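Long-range contacts in methanol--corrinoid protein co-methyltransferase (Methanosarcina barkeri, PDB 2I2X), which transfers the methyl group of methanol to the cob(I)amide carried by its partner corrinoid protein MtaC, a zinc-dependent step of methanogenesis: residues L58-Y62 with T85-M91; V101-K106 with A121-T125; M70-V74 with Y116-C120; I126-R130 with K142-F146. One frame throughout, in Å; residues are numbered along the deposited sequence.

Contact 1 of 4, residues L58-Y62 with T85-M91; sequences LIKEY and TEHVQQM. With K (potassium ion), chain S.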
loop_
_atom_site.group_PDB
_atom_site.type_symbol
_atom_site.label_atom_id
_atom_site.label_comp_id
_atom_site.label_asym_id
_atom_site.label_seq_id
_atom_site.Cartn_x
_atom_site.Cartn_y
_atom_site.Cartn_z
ATOM N N LEU A 58 -18.575 -14.768 2.533
ATOM C CA LEU A 58 -17.847 -14.039 3.554
ATOM C C LEU A 58 -16.736 -14.866 4.200
ATOM O O LEU A 58 -15.584 -14.431 4.259
ATOM C CB LEU A 58 -18.823 -13.564 4.617
ATOM C CG LEU A 58 -18.368 -12.380 5.451
ATOM C CD1 LEU A 58 -17.805 -11.262 4.579
ATOM C CD2 LEU A 58 -19.517 -11.870 6.308
ATOM N N ILE A 59 -17.100 -16.050 4.686
ATOM C CA ILE A 59 -16.155 -17.029 5.214
ATOM C C ILE A 59 -15.055 -17.323 4.195
ATOM O O ILE A 59 -13.873 -17.393 4.531
ATOM C CB ILE A 59 -16.880 -18.339 5.605
ATOM C CG1 ILE A 59 -17.712 -18.117 6.875
ATOM C CG2 ILE A 59 -15.878 -19.483 5.775
ATOM C CD1 ILE A 59 -18.673 -19.270 7.264
ATOM N N LYS A 60 -15.453 -17.451 2.942
ATOM C CA LYS A 60 -14.520 -17.697 1.855
ATOM C C LYS A 60 -13.492 -16.558 1.690
ATOM O O LYS A 60 -12.289 -16.812 1.620
ATOM C CB LYS A 60 -15.298 -17.965 0.552
ATOM C CG LYS A 60 -14.452 -18.359 -0.621
ATOM C CD LYS A 60 -13.620 -19.569 -0.306
ATOM C CE LYS A 60 -12.816 -20.013 -1.527
ATOM N NZ LYS A 60 -11.960 -21.194 -1.164
ATOM N N GLU A 61 -13.975 -15.321 1.635
ATOM C CA GLU A 61 -13.116 -14.155 1.483
ATOM C C GLU A 61 -12.074 -14.102 2.618
ATOM O O GLU A 61 -10.881 -13.889 2.353
ATOM C CB GLU A 61 -13.956 -12.879 1.431
ATOM C CG GLU A 61 -13.188 -11.598 1.199
ATOM C CD GLU A 61 -13.173 -11.180 -0.270
ATOM O OE1 GLU A 61 -13.043 -12.082 -1.140
ATOM O OE2 GLU A 61 -13.281 -9.947 -0.556
ATOM N N TYR A 62 -12.525 -14.334 3.856
ATOM C CA TYR A 62 -11.639 -14.333 5.007
ATOM C C TYR A 62 -10.635 -15.478 4.964
ATOM O O TYR A 62 -9.499 -15.330 5.428
ATOM C CB TYR A 62 -12.413 -14.328 6.336
ATOM C CG TYR A 62 -13.011 -12.989 6.699
ATOM C CD1 TYR A 62 -12.199 -11.890 6.987
ATOM C CD2 TYR A 62 -14.385 -12.832 6.797
ATOM C CE1 TYR A 62 -12.748 -10.644 7.345
ATOM C CE2 TYR A 62 -14.963 -11.601 7.146
ATOM C CZ TYR A 62 -14.135 -10.504 7.420
ATOM O OH TYR A 62 -14.703 -9.299 7.756
ATOM N N THR A 85 -9.523 -9.142 12.561
ATOM C CA THR A 85 -10.786 -9.086 11.831
ATOM C C THR A 85 -11.762 -8.123 12.498
ATOM O O THR A 85 -12.289 -8.413 13.577
ATOM C CB THR A 85 -11.449 -10.490 11.739
ATOM O OG1 THR A 85 -10.487 -11.439 11.246
ATOM C CG2 THR A 85 -12.638 -10.483 10.813
ATOM N N GLU A 86 -11.994 -6.977 11.865
ATOM C CA GLU A 86 -13.024 -6.055 12.319
ATOM C C GLU A 86 -14.334 -6.458 11.733
ATOM O O GLU A 86 -14.550 -6.241 10.565
ATOM C CB GLU A 86 -12.723 -4.631 11.882
ATOM C CG GLU A 86 -11.466 -4.099 12.527
ATOM C CD GLU A 86 -11.173 -2.669 12.185
ATOM O OE1 GLU A 86 -11.016 -2.337 10.988
ATOM O OE2 GLU A 86 -11.077 -1.853 13.129
ATOM N N HIS A 87 -15.230 -7.000 12.550
ATOM C CA HIS A 87 -16.562 -7.414 12.091
ATOM C C HIS A 87 -17.212 -6.410 11.148
ATOM O O HIS A 87 -17.288 -5.245 11.466
ATOM C CB HIS A 87 -17.475 -7.682 13.288
ATOM C CG HIS A 87 -17.179 -8.965 14.002
ATOM N ND1 HIS A 87 -18.112 -9.617 14.779
ATOM C CD2 HIS A 87 -16.062 -9.737 14.040
ATOM C CE1 HIS A 87 -17.581 -10.721 15.278
ATOM N NE2 HIS A 87 -16.338 -10.816 14.848
ATOM N N VAL A 88 -17.624 -6.855 9.962
ATOM C CA VAL A 88 -18.722 -6.183 9.251
ATOM C C VAL A 88 -19.973 -6.367 10.120
ATOM O O VAL A 88 -20.061 -7.332 10.888
ATOM C CB VAL A 88 -18.995 -6.761 7.830
ATOM C CG1 VAL A 88 -17.806 -6.545 6.912
ATOM C CG2 VAL A 88 -19.382 -8.218 7.905
ATOM N N GLN A 89 -20.945 -5.471 9.998
ATOM C CA GLN A 89 -22.056 -5.419 10.970
ATOM C C GLN A 89 -22.765 -6.764 11.080
ATOM O O GLN A 89 -23.152 -7.190 12.187
ATOM C CB GLN A 89 -23.041 -4.290 10.638
ATOM C CG GLN A 89 -23.733 -4.420 9.261
ATOM C CD GLN A 89 -24.902 -5.436 9.249
ATOM O OE1 GLN A 89 -25.478 -5.788 10.305
ATOM N NE2 GLN A 89 -25.245 -5.918 8.051
ATOM N N GLN A 90 -22.895 -7.445 9.942
ATOM C CA GLN A 90 -23.635 -8.697 9.904
ATOM C C GLN A 90 -22.988 -9.801 10.713
ATOM O O GLN A 90 -23.682 -10.703 11.175
ATOM C CB GLN A 90 -23.945 -9.155 8.467
ATOM C CG GLN A 90 -22.736 -9.387 7.582
ATOM C CD GLN A 90 -22.525 -8.280 6.539
ATOM O OE1 GLN A 90 -22.422 -7.080 6.858
ATOM N NE2 GLN A 90 -22.435 -8.694 5.280
ATOM N N MET A 91 -21.677 -9.702 10.926
ATOM C CA MET A 91 -20.951 -10.698 11.725
ATOM C C MET A 91 -21.223 -10.569 13.221
ATOM O O MET A 91 -20.971 -11.501 13.995
ATOM C CB MET A 91 -19.453 -10.586 11.486
ATOM C CG MET A 91 -19.034 -11.093 10.121
ATOM S SD MET A 91 -17.409 -10.529 9.620
ATOM C CE MET A 91 -16.360 -11.324 10.852
HETATM K K K S . -11.304 0.463 12.862
#
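Tyr62 pushes its ring between the methyl group of Thr85 and the thioether of Met91, which approach it obliquely from its CE1 and CE2 sides. CG2 of Thr85 comes to 3.5 Å from Tyr62 CE1, while Met91 SD lies 3.6 Å from Tyr62 CE2. The sulfur is 4.8 Å from the ring centroid, 65° off the normal, an oblique Met-aromatic contact. Met91 bends at its last torsion (chi3 65°), bringing the terminal methyl round toward the same ring carbon. One helical turn earlier, Leu58 offers a single branch: CD2 rests 3.9 Å from Met91 CG and 4.0 Å from Val88 CG2. With OG1 of Thr85 anti to the carbonyl carbon (chi1 -51°), CG2 faces the tyrosine and the hydroxyl is hydrogen-bonded to Tyr45 OH and the Gln105 amide. Next in sequence, Glu86 points the other way, its OE2 binding the potassium ion at 2.3 Å together with Glu164 and Glu313 and accepting a hydrogen bond from Lys267 NZ. The contact therefore seats helix 55-76 against the C-terminal end of strand 80-86 and the short helix 89-93, within the unit strand 40-43, helix 55-76, strand 80-86, while Val101 of helix 95-116 also packs on Tyr62.

Contact 2 of 4, residues V101-K106 with A121-T125; sequences VAHAQK and ALRHT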
loop_
_atom_site.group_PDB
_atom_site.type_symbol
_atom_site.label_atom_id
_atom_site.label_comp_id
_atom_site.label_asym_id
_atom_site.label_seq_id
_atom_site.Cartn_x
_atom_site.Cartn_y
_atom_site.Cartn_z
ATOM N N VAL A 101 -16.400 -17.299 10.961
ATOM C CA VAL A 101 -15.218 -16.676 10.393
ATOM C C VAL A 101 -14.011 -16.921 11.315
ATOM O O VAL A 101 -12.935 -17.308 10.858
ATOM C CB VAL A 101 -15.423 -15.174 10.125
ATOM C CG1 VAL A 101 -14.104 -14.516 9.703
ATOM C CG2 VAL A 101 -16.519 -14.956 9.077
ATOM N N ALA A 102 -14.213 -16.740 12.613
ATOM C CA ALA A 102 -13.135 -16.942 13.579
ATOM C C ALA A 102 -12.593 -18.341 13.422
ATOM O O ALA A 102 -11.383 -18.555 13.436
ATOM C CB ALA A 102 -13.630 -16.724 15.016
ATOM N N HIS A 103 -13.495 -19.297 13.251
ATOM C CA HIS A 103 -13.089 -20.692 13.214
ATOM C C HIS A 103 -12.331 -21.010 11.926
ATOM O O HIS A 103 -11.326 -21.714 11.939
ATOM C CB HIS A 103 -14.294 -21.628 13.418
ATOM C CG HIS A 103 -13.901 -23.050 13.651
ATOM N ND1 HIS A 103 -13.736 -23.952 12.619
ATOM C CD2 HIS A 103 -13.597 -23.717 14.794
ATOM C CE1 HIS A 103 -13.367 -25.120 13.122
ATOM N NE2 HIS A 103 -13.268 -25.001 14.437
ATOM N N ALA A 104 -12.815 -20.477 10.819
ATOM C CA ALA A 104 -12.192 -20.738 9.552
ATOM C C ALA A 104 -10.793 -20.134 9.507
ATOM O O ALA A 104 -9.875 -20.771 8.976
ATOM C CB ALA A 104 -13.049 -20.211 8.431
ATOM N N GLN A 105 -10.631 -18.923 10.064
ATOM C CA GLN A 105 -9.314 -18.244 10.145
ATOM C C GLN A 105 -8.317 -19.017 11.015
ATOM O O GLN A 105 -7.197 -19.299 10.572
ATOM C CB GLN A 105 -9.457 -16.815 10.660
ATOM C CG GLN A 105 -10.231 -15.882 9.749
ATOM C CD GLN A 105 -10.033 -14.414 10.108
ATOM O OE1 GLN A 105 -9.132 -13.749 9.576
ATOM N NE2 GLN A 105 -10.881 -13.892 10.981
ATOM N N LYS A 106 -8.727 -19.386 12.235
ATOM C CA LYS A 106 -7.837 -20.109 13.163
ATOM C C LYS A 106 -7.355 -21.453 12.617
ATOM O O LYS A 106 -6.207 -21.865 12.884
ATOM C CB LYS A 106 -8.479 -20.318 14.547
ATOM C CG LYS A 106 -7.456 -20.647 15.644
ATOM C CD LYS A 106 -6.392 -19.512 15.665
ATOM C CE LYS A 106 -5.604 -19.477 16.916
ATOM N NZ LYS A 106 -6.412 -18.959 18.081
ATOM N N ALA A 121 -1.578 -14.789 16.411
ATOM C CA ALA A 121 -2.753 -14.674 17.279
ATOM C C ALA A 121 -3.831 -14.011 16.465
ATOM O O ALA A 121 -3.545 -13.301 15.509
ATOM C CB ALA A 121 -2.441 -13.861 18.570
ATOM N N LEU A 122 -5.074 -14.293 16.801
ATOM C CA LEU A 122 -6.181 -13.750 16.066
ATOM C C LEU A 122 -7.005 -12.765 16.924
ATOM O O LEU A 122 -7.443 -13.078 18.013
ATOM C CB LEU A 122 -7.040 -14.894 15.524
ATOM C CG LEU A 122 -8.336 -14.481 14.819
ATOM C CD1 LEU A 122 -8.031 -13.672 13.569
ATOM C CD2 LEU A 122 -9.221 -15.680 14.521
ATOM N N ARG A 123 -7.209 -11.570 16.417
ATOM C CA ARG A 123 -7.992 -10.600 17.119
ATOM C C ARG A 123 -9.265 -10.391 16.350
ATOM O O ARG A 123 -9.222 -10.163 15.130
ATOM C CB ARG A 123 -7.243 -9.304 17.181
ATOM C CG ARG A 123 -8.034 -8.154 17.747
ATOM C CD ARG A 123 -7.130 -6.959 17.629
ATOM N NE ARG A 123 -7.211 -6.129 18.784
ATOM C CZ ARG A 123 -6.187 -5.530 19.360
ATOM N NH1 ARG A 123 -4.952 -5.644 18.901
ATOM N NH2 ARG A 123 -6.429 -4.795 20.428
ATOM N N HIS A 124 -10.386 -10.487 17.066
ATOM C CA HIS A 124 -11.681 -10.162 16.535
ATOM C C HIS A 124 -12.169 -8.937 17.252
ATOM O O HIS A 124 -12.134 -8.874 18.479
ATOM C CB HIS A 124 -12.664 -11.312 16.756
ATOM C CG HIS A 124 -12.909 -12.130 15.529
ATOM N ND1 HIS A 124 -11.890 -12.555 14.696
ATOM C CD2 HIS A 124 -14.057 -12.578 14.976
ATOM C CE1 HIS A 124 -12.403 -13.247 13.696
ATOM N NE2 HIS A 124 -13.716 -13.259 13.832
ATOM N N THR A 125 -12.615 -7.967 16.467
ATOM C CA THR A 125 -13.175 -6.722 16.950
ATOM C C THR A 125 -14.673 -6.716 16.602
ATOM O O THR A 125 -15.067 -6.487 15.438
ATOM C CB THR A 125 -12.462 -5.536 16.275
ATOM O OG1 THR A 125 -11.083 -5.584 16.612
ATOM C CG2 THR A 125 -13.064 -4.167 16.701
#
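A layer of helix against parallel strand, the repeating element of a TIM barrel, joins residues 101-106 of helix 95-116 to residues 121-125 of strand 119-126, with Ala102 and Gln105 meeting Leu122 and His124. The two short segments run nearly antiparallel, at 163°, with their axes 9.8 Å apart at closest approach. Ala102 lays its methyl over one face of the His124 imidazole, a CH-pi contact with CB 4.0 Å from the ring centroid and 29° off the normal. Val101 CG1 and the amide of Gln105 stand instead at the edge of that ring, Gln105 NE2 lying 3.2 Å from His124 CE1. The amide and ring planes are turned 49° apart, and the amide nitrogen finds its hydrogen-bond partner in Thr85 OG1. Gln105 reaches that far because its chain is extended beyond CG. Leu122 crosses it at about a right angle: CD1 comes to 3.9 Å from Gln105 NE2, whereas CD2 sits 3.8 Å from the carbonyl oxygen of Ala102. An alanine at His124 is likely to leave the Ala102 methyl without its aromatic face and to open a gap beside the Gln105 amide. The His87 ring also meets this imidazole. Toward the far end, Lys106 turns its ammonium to Asp159, just before the neighbouring strand 160-163. A helix packed antiparallel to the next parallel strand, with Leu122 and His124 turned toward it, is the helix-on-strand layer of a TIM barrel.

Contact 3 of 4, residues M70-V74 with Y116-C120; sequences MERMV and YGIKC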
loop_
_atom_site.group_PDB
_atom_site.type_symbol
_atom_site.label_atom_id
_atom_site.label_comp_id
_atom_site.label_asym_id
_atom_site.label_seq_id
_atom_site.Cartn_x
_atom_site.Cartn_y
_atom_site.Cartn_z
ATOM N N MET A 70 -0.654 -15.533 5.784
ATOM C CA MET A 70 0.263 -16.518 6.371
ATOM C C MET A 70 1.348 -16.917 5.327
ATOM O O MET A 70 2.531 -17.021 5.635
ATOM C CB MET A 70 -0.481 -17.756 6.909
ATOM C CG MET A 70 -1.540 -17.490 8.026
ATOM S SD MET A 70 -0.883 -16.625 9.486
ATOM C CE MET A 70 0.411 -17.715 10.094
ATOM N N GLU A 71 0.919 -17.106 4.091
ATOM C CA GLU A 71 1.802 -17.500 3.028
ATOM C C GLU A 71 2.905 -16.442 2.896
ATOM O O GLU A 71 4.087 -16.767 2.942
ATOM C CB GLU A 71 0.993 -17.712 1.727
ATOM C CG GLU A 71 1.790 -18.233 0.523
ATOM C CD GLU A 71 2.471 -19.594 0.751
ATOM O OE1 GLU A 71 2.039 -20.367 1.655
ATOM O OE2 GLU A 71 3.450 -19.873 0.001
ATOM N N ARG A 72 2.528 -15.170 2.826
ATOM C CA ARG A 72 3.531 -14.146 2.679
ATOM C C ARG A 72 4.531 -14.124 3.822
ATOM O O ARG A 72 5.726 -13.984 3.594
ATOM C CB ARG A 72 2.921 -12.757 2.529
ATOM C CG ARG A 72 4.021 -11.760 2.137
ATOM C CD ARG A 72 4.477 -12.015 0.651
ATOM N NE ARG A 72 4.476 -10.705 0.063
ATOM C CZ ARG A 72 3.828 -10.333 -1.018
ATOM N NH1 ARG A 72 3.197 -11.193 -1.777
ATOM N NH2 ARG A 72 3.884 -9.068 -1.360
ATOM N N MET A 73 4.040 -14.231 5.052
ATOM C CA MET A 73 4.900 -14.130 6.215
ATOM C C MET A 73 5.986 -15.194 6.154
ATOM O O MET A 73 7.142 -14.896 6.444
ATOM C CB MET A 73 4.101 -14.245 7.516
ATOM C CG MET A 73 3.156 -13.069 7.831
ATOM S SD MET A 73 3.919 -11.438 7.668
ATOM C CE MET A 73 4.483 -11.314 9.292
ATOM N N VAL A 74 5.639 -16.415 5.752
ATOM C CA VAL A 74 6.620 -17.494 5.780
ATOM C C VAL A 74 7.565 -17.379 4.572
ATOM O O VAL A 74 8.725 -17.760 4.654
ATOM C CB VAL A 74 5.984 -18.938 5.949
ATOM C CG1 VAL A 74 5.115 -19.019 7.255
ATOM C CG2 VAL A 74 5.166 -19.329 4.744
ATOM N N TYR A 116 5.420 -24.559 10.092
ATOM C CA TYR A 116 6.584 -23.696 10.082
ATOM C C TYR A 116 7.010 -23.168 11.450
ATOM O O TYR A 116 8.110 -22.652 11.579
ATOM C CB TYR A 116 6.329 -22.506 9.159
ATOM C CG TYR A 116 5.884 -22.826 7.735
ATOM C CD1 TYR A 116 6.819 -23.108 6.733
ATOM C CD2 TYR A 116 4.533 -22.816 7.390
ATOM C CE1 TYR A 116 6.413 -23.389 5.418
ATOM C CE2 TYR A 116 4.115 -23.082 6.089
ATOM C CZ TYR A 116 5.064 -23.374 5.106
ATOM O OH TYR A 116 4.649 -23.641 3.822
ATOM N N GLY A 117 6.135 -23.264 12.462
ATOM C CA GLY A 117 6.392 -22.653 13.780
ATOM C C GLY A 117 6.345 -21.121 13.858
ATOM O O GLY A 117 6.914 -20.534 14.769
ATOM N N ILE A 118 5.673 -20.468 12.907
ATOM C CA ILE A 118 5.419 -19.049 12.982
ATOM C C ILE A 118 4.408 -18.771 14.116
ATOM O O ILE A 118 3.401 -19.459 14.233
ATOM C CB ILE A 118 4.869 -18.505 11.623
ATOM C CG1 ILE A 118 4.589 -17.002 11.707
ATOM C CG2 ILE A 118 3.624 -19.295 11.150
ATOM C CD1 ILE A 118 4.267 -16.372 10.373
ATOM N N LYS A 119 4.715 -17.785 14.961
ATOM C CA LYS A 119 3.847 -17.382 16.052
ATOM C C LYS A 119 2.769 -16.459 15.518
ATOM O O LYS A 119 3.046 -15.547 14.733
ATOM C CB LYS A 119 4.668 -16.636 17.093
ATOM C CG LYS A 119 5.903 -17.376 17.586
ATOM C CD LYS A 119 6.941 -16.342 17.982
ATOM C CE LYS A 119 7.639 -16.687 19.248
ATOM N NZ LYS A 119 8.475 -17.879 19.144
ATOM N N CYS A 120 1.538 -16.687 15.923
ATOM C CA CYS A 120 0.449 -15.802 15.522
ATOM C C CYS A 120 -0.725 -15.805 16.504
ATOM O O CYS A 120 -0.849 -16.705 17.343
ATOM C CB CYS A 120 -0.036 -16.215 14.152
ATOM S SG CYS A 120 -0.354 -17.954 14.105
HETATM O O HOH W 1 2.644 -23.011 2.565
#
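Ile118 is the bump of this contact, and the hollow that takes it is lined by Met70, Met73 and Val74 on one side of helix 55-76. Its CD1 presses to 3.6 Å from Met73 CB, while its other branch, CG2, meets Met70 CE at 3.7 Å. Met70 gets there by folding back on itself, bent at chi2 and chi3 (-56° and -60°), and its methyl also touches Cys120 SG at 4.1 Å. Val74 makes a second bump, set against the broad side of Tyr116: CG2 stands over the ring face, 4.1 Å from the centroid and 13° off the normal, while CG1 lies 3.8 Å from Tyr116 CD2 and 4.2 Å from Ile118 CD1. A glycine in place of Val74 would probably uncover this face of the tyrosine and leave Ile118 with a wall of its hollow missing. At the polar end of the tyrosine a water donates to Glu71 OE1. Leu234 of the second MtaB subunit packs on both Val74 and Tyr116, a subunit boundary. Gly117, just after helix 95-116, has positive phi, and the chain then enters strand 119-126: the helix-to-strand turn of a beta/alpha barrel, here packed against the last turns of helix 55-76.

Contact 4 of 4, residues I126-R130 with K142-F146; sequences IGDIR and KYSVF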
loop_
_atom_site.group_PDB
_atom_site.type_symbol
_atom_site.label_atom_id
_atom_site.label_comp_id
_atom_site.label_asym_id
_atom_site.label_seq_id
_atom_site.Cartn_x
_atom_site.Cartn_y
_atom_site.Cartn_z
ATOM N N ILE A 126 -15.500 -6.983 17.624
ATOM C CA ILE A 126 -16.940 -7.037 17.488
ATOM C C ILE A 126 -17.396 -5.642 17.075
ATOM O O ILE A 126 -16.768 -4.643 17.433
ATOM C CB ILE A 126 -17.557 -7.522 18.835
ATOM C CG1 ILE A 126 -17.432 -9.051 18.974
ATOM C CG2 ILE A 126 -19.069 -7.154 18.993
ATOM C CD1 ILE A 126 -16.053 -9.639 18.714
ATOM N N GLY A 127 -18.444 -5.565 16.266
ATOM C CA GLY A 127 -19.096 -4.276 16.022
ATOM C C GLY A 127 -19.985 -3.763 17.165
ATOM O O GLY A 127 -20.727 -4.531 17.782
ATOM N N ASP A 128 -19.921 -2.462 17.455
ATOM C CA ASP A 128 -20.836 -1.896 18.444
ATOM C C ASP A 128 -22.183 -1.768 17.802
ATOM O O ASP A 128 -22.495 -0.763 17.179
ATOM C CB ASP A 128 -20.381 -0.549 19.023
ATOM C CG ASP A 128 -21.056 -0.245 20.384
ATOM O OD1 ASP A 128 -22.147 -0.814 20.631
ATOM O OD2 ASP A 128 -20.512 0.559 21.186
ATOM N N ILE A 129 -22.975 -2.820 17.946
ATOM C CA ILE A 129 -24.274 -2.905 17.300
ATOM C C ILE A 129 -25.417 -2.248 18.114
ATOM O O ILE A 129 -26.560 -2.230 17.658
ATOM C CB ILE A 129 -24.623 -4.378 17.000
ATOM C CG1 ILE A 129 -24.667 -5.215 18.295
ATOM C CG2 ILE A 129 -23.649 -4.951 16.041
ATOM C CD1 ILE A 129 -25.297 -6.607 18.138
ATOM N N ARG A 130 -25.112 -1.699 19.293
ATOM C CA ARG A 130 -26.135 -1.128 20.193
ATOM C C ARG A 130 -26.708 0.213 19.694
ATOM O O ARG A 130 -26.608 1.238 20.359
ATOM C CB ARG A 130 -25.577 -0.980 21.614
ATOM C CG ARG A 130 -25.049 -2.277 22.234
ATOM C CD ARG A 130 -24.251 -2.017 23.507
ATOM N NE ARG A 130 -23.144 -1.082 23.289
ATOM C CZ ARG A 130 -22.630 -0.270 24.210
ATOM N NH1 ARG A 130 -23.112 -0.245 25.466
ATOM N NH2 ARG A 130 -21.632 0.537 23.872
ATOM N N LYS A 142 -30.477 -5.146 22.120
ATOM C CA LYS A 142 -29.353 -5.572 21.334
ATOM C C LYS A 142 -28.132 -5.903 22.249
ATOM O O LYS A 142 -27.205 -6.614 21.838
ATOM C CB LYS A 142 -29.068 -4.517 20.246
ATOM C CG LYS A 142 -28.902 -5.065 18.812
ATOM C CD LYS A 142 -30.186 -5.086 17.976
ATOM C CE LYS A 142 -30.955 -3.737 18.035
ATOM N NZ LYS A 142 -30.325 -2.590 17.295
ATOM N N TYR A 143 -28.164 -5.441 23.498
ATOM C CA TYR A 143 -27.035 -5.646 24.424
ATOM C C TYR A 143 -26.613 -7.107 24.542
ATOM O O TYR A 143 -25.410 -7.412 24.520
ATOM C CB TYR A 143 -27.319 -5.080 25.829
ATOM C CG TYR A 143 -26.071 -4.936 26.675
ATOM C CD1 TYR A 143 -25.239 -3.831 26.531
ATOM C CD2 TYR A 143 -25.706 -5.915 27.609
ATOM C CE1 TYR A 143 -24.068 -3.703 27.287
ATOM C CE2 TYR A 143 -24.530 -5.798 28.367
ATOM C CZ TYR A 143 -23.718 -4.682 28.207
ATOM O OH TYR A 143 -22.559 -4.525 28.952
ATOM N N SER A 144 -27.591 -8.004 24.669
ATOM C CA SER A 144 -27.287 -9.413 24.917
ATOM C C SER A 144 -26.700 -10.046 23.669
ATOM O O SER A 144 -25.868 -10.960 23.757
ATOM C CB SER A 144 -28.527 -10.186 25.362
ATOM O OG SER A 144 -29.539 -10.162 24.374
ATOM N N VAL A 145 -27.137 -9.551 22.515
ATOM C CA VAL A 145 -26.605 -10.014 21.242
ATOM C C VAL A 145 -25.120 -9.602 21.161
ATOM O O VAL A 145 -24.260 -10.408 20.837
ATOM C CB VAL A 145 -27.429 -9.466 20.052
ATOM C CG1 VAL A 145 -26.874 -9.954 18.713
ATOM C CG2 VAL A 145 -28.891 -9.888 20.174
ATOM N N PHE A 146 -24.859 -8.344 21.521
ATOM C CA PHE A 146 -23.535 -7.764 21.604
ATOM C C PHE A 146 -22.579 -8.700 22.350
ATOM O O PHE A 146 -21.521 -9.074 21.827
ATOM C CB PHE A 146 -23.660 -6.409 22.297
ATOM C CG PHE A 146 -22.377 -5.632 22.406
ATOM C CD1 PHE A 146 -21.596 -5.371 21.285
ATOM C CD2 PHE A 146 -21.975 -5.124 23.635
ATOM C CE1 PHE A 146 -20.432 -4.627 21.394
ATOM C CE2 PHE A 146 -20.812 -4.373 23.750
ATOM C CZ PHE A 146 -20.036 -4.127 22.626
#
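Asp128 OD1 is gripped twice by Arg130, through NE at 2.9 Å and more weakly through the backbone N, and the arginine so anchored lies over the ring of Phe146. The second carboxylate oxygen completes a side-on, two-nitrogen salt bridge: Arg130 NH2 reaches Asp128 OD2 at 2.9 Å, nearly straight at 177° and on its syn lone pair. With both nitrogens engaged, the rotation of the guanidinium is fixed, and its plane lies only 12° from that of the Phe146 ring. Phe146 CG is anti to the backbone N (chi1 -177°), which carries the ring toward the loop. Arg130 CD stands over the ring face, a CH-pi contact 4.3 Å from the centroid, and the same carbon is 3.7 Å from Tyr143 CD1. The tyrosine runs alongside the arginine, pointing the same way, with its hydroxyl bonded to Asp202. Two more groups meet the phenylalanine: Gly127 O lies near the ring plane at its edge, 3.6 Å from Phe146 CE1, and Ile126 CG2 comes in obliquely at 3.7 Å from that CE1. Ile129 crosses Val145 at about a right angle, CD1 3.7 Å from Val145 CG1, with Ile129 CG1 oblique to the Phe146 ring. Asp195 pairs with Arg130 NH1, and the backbone N of Met166 donates to Asp128 OD2. The side chain of Asp128 is about 6 Å from that of the zinc ligand Glu164, so the salt bridge lies near the metal site. The loop after strand 119-126 is fastened to the first turn of helix 143-155, with Ile199 of helix 181-210 packing on Arg130, Tyr143 and Phe146.

In the fold
From the N terminus, the chain leaves strand 40-43, runs through helix 55-76 and returns in strand 80-86; contact 1 closes that loop near the metal end of the strand. Contact 2 opens only after contact 1 has closed and fixes helix 95-116 on strand 119-126, the next strand of the sheet; the two meet through Thr85 and Gln105. Contact 3 crosses both, for it starts between the segments of contact 1 and ends between those of contact 2, tying the end of helix 55-76 to the start of strand 119-126. Contact 4 follows in series where that strand runs out, and pins its loop to helix 143-155, about 33 Å between centres from contact 3.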